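Local structure of GTP pyrophosphokinase (Chlorobaculum tepidum, 3IBW) at residues A[29-34]-A[60-65]. The protein probably serves as the regulatory ACT domain of a GTP pyrophosphokinase, an enzyme that makes the alarmone (p)ppGpp from GTP and ATP. The protein carries 1 engineered substitution. Residues are numbered along the deposited sequence; the frame is centred on the assembly and turned at random.
Sequences FDTNIR and TTLMDK
Leu62 of helix 56-67 divides its two methyls between the residues flanking a turn: one meets the ring of Phe29, the other the methyl of Thr31, and no hydrogen bond joins the two segments. CD2 of Leu62 sits over a face of the Phe29 ring in a CH-pi contact, 4.0 Å from the ring centroid and 24° off the normal. It is displaced toward the rim, 3.6 Å from Phe29 CD1. The ring also reaches the helix backbone, with CZ of Phe29 3.6 Å from Leu62 O, while CB of Lys65 borders the ring edge. Phe29 achieves this with CG anti to its own carbonyl carbon (chi1 -79°), which swings the ring across to the helix. The second branch, Leu62 CD1, meets Thr31 CG2 tip to tip at 3.7 Å. Asp30, between Phe29 and Thr31 in sequence, centres an inverse gamma turn, and its O accepts a weak hydrogen bond from Lys58 NZ. With an alanine at Phe29, Leu62 CD2 is likely to lose its aromatic partner and a gap to open beside helix 56-67. The principle is that of a two-layer alpha-beta sandwich, here with the ferredoxin-like topology of ACT domains: where helix 18-28 gives way to strand 32-41, outermost within this chain, Phe29 also touches Leu66 of helix 56-67, and Leu62 rests on Ile51 of strand 44-53.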
# COMPACT_ATOMS: atom_id res chain seq x y z
N PHE A 29 5.71 -6.13 -6.44
CA PHE A 29 5.29 -6.23 -7.84
C PHE A 29 6.22 -5.42 -8.75
O PHE A 29 6.72 -4.35 -8.37
CB PHE A 29 3.91 -5.61 -8.05
CG PHE A 29 2.77 -6.47 -7.62
CD1 PHE A 29 2.95 -7.83 -7.42
CD2 PHE A 29 1.49 -5.94 -7.48
CE1 PHE A 29 1.90 -8.65 -7.05
CE2 PHE A 29 0.42 -6.75 -7.11
CZ PHE A 29 0.62 -8.11 -6.90
N ASP A 30 6.44 -5.93 -9.96
CA ASP A 30 7.26 -5.24 -10.95
C ASP A 30 6.31 -4.37 -11.81
O ASP A 30 6.14 -4.63 -13.00
CB ASP A 30 7.99 -6.27 -11.83
CG ASP A 30 8.79 -5.63 -12.95
OD1 ASP A 30 9.54 -4.66 -12.69
OD2 ASP A 30 8.66 -6.10 -14.10
N THR A 31 5.69 -3.36 -11.20
CA THR A 31 4.80 -2.44 -11.92
C THR A 31 4.72 -1.04 -11.30
O THR A 31 5.21 -0.78 -10.20
CB THR A 31 3.33 -2.97 -12.05
OG1 THR A 31 2.74 -3.10 -10.75
CG2 THR A 31 3.30 -4.31 -12.77
N ASN A 32 4.09 -0.14 -12.04
CA ASN A 32 3.91 1.25 -11.65
C ASN A 32 2.57 1.38 -10.93
O ASN A 32 1.52 1.26 -11.55
CB ASN A 32 3.92 2.12 -12.91
CG ASN A 32 3.76 3.59 -12.61
OD1 ASN A 32 3.79 4.02 -11.46
ND2 ASN A 32 3.59 4.38 -13.67
N ILE A 33 2.60 1.64 -9.63
CA ILE A 33 1.38 1.77 -8.85
C ILE A 33 0.84 3.19 -8.97
O ILE A 33 1.58 4.16 -8.80
CB ILE A 33 1.63 1.42 -7.35
CG1 ILE A 33 2.06 -0.04 -7.23
CG2 ILE A 33 0.37 1.69 -6.53
CD1 ILE A 33 2.72 -0.37 -5.89
N ARG A 34 -0.45 3.30 -9.28
CA ARG A 34 -1.08 4.60 -9.41
C ARG A 34 -1.92 4.97 -8.18
O ARG A 34 -1.83 6.09 -7.69
CB ARG A 34 -1.97 4.65 -10.65
CG ARG A 34 -1.24 4.26 -11.92
CD ARG A 34 0.21 4.75 -11.87
NE ARG A 34 0.33 6.19 -12.11
CZ ARG A 34 1.38 6.91 -11.74
NH1 ARG A 34 2.40 6.33 -11.12
NH2 ARG A 34 1.41 8.21 -11.99
N THR A 60 -2.69 -10.89 -14.98
CA THR A 60 -3.18 -12.16 -14.45
C THR A 60 -2.18 -12.77 -13.45
O THR A 60 -2.59 -13.31 -12.42
CB THR A 60 -3.46 -13.15 -15.60
OG1 THR A 60 -4.49 -12.60 -16.43
CG2 THR A 60 -3.92 -14.50 -15.07
N THR A 61 -0.89 -12.66 -13.74
CA THR A 61 0.13 -13.22 -12.84
C THR A 61 0.18 -12.46 -11.51
O THR A 61 0.46 -13.06 -10.47
CB THR A 61 1.54 -13.21 -13.48
OG1 THR A 61 2.04 -11.87 -13.55
CG2 THR A 61 1.48 -13.79 -14.87
N LEU A 62 -0.07 -11.16 -11.53
CA LEU A 62 -0.06 -10.39 -10.29
C LEU A 62 -1.30 -10.76 -9.47
O LEU A 62 -1.22 -10.89 -8.24
CB LEU A 62 -0.07 -8.88 -10.59
CG LEU A 62 1.04 -8.35 -11.51
CD1 LEU A 62 0.88 -6.84 -11.71
CD2 LEU A 62 2.41 -8.67 -10.92
N MSE A 63 -2.44 -10.94 -10.13
CA MSE A 63 -3.66 -11.31 -9.41
C MSE A 63 -3.53 -12.71 -8.83
O MSE A 63 -4.01 -12.97 -7.73
CB MSE A 63 -4.87 -11.20 -10.34
CG MSE A 63 -5.14 -9.76 -10.77
SE MSE A 63 -6.87 -9.59 -11.60
CE MSE A 63 -6.48 -10.42 -13.29
N ASP A 64 -2.89 -13.62 -9.57
CA ASP A 64 -2.69 -14.99 -9.09
C ASP A 64 -1.80 -15.00 -7.84
O ASP A 64 -2.05 -15.77 -6.91
CB ASP A 64 -2.09 -15.86 -10.20
CG ASP A 64 -3.11 -16.23 -11.26
OD1 ASP A 64 -4.31 -15.94 -11.07
OD2 ASP A 64 -2.72 -16.82 -12.29
N LYS A 65 -0.76 -14.16 -7.81
CA LYS A 65 0.13 -14.06 -6.66
C LYS A 65 -0.66 -13.62 -5.42
O LYS A 65 -0.47 -14.14 -4.32
CB LYS A 65 1.24 -13.03 -6.91
CG LYS A 65 2.45 -13.58 -7.64
CD LYS A 65 3.71 -12.83 -7.22
CE LYS A 65 4.16 -13.22 -5.81
NZ LYS A 65 5.30 -14.18 -5.81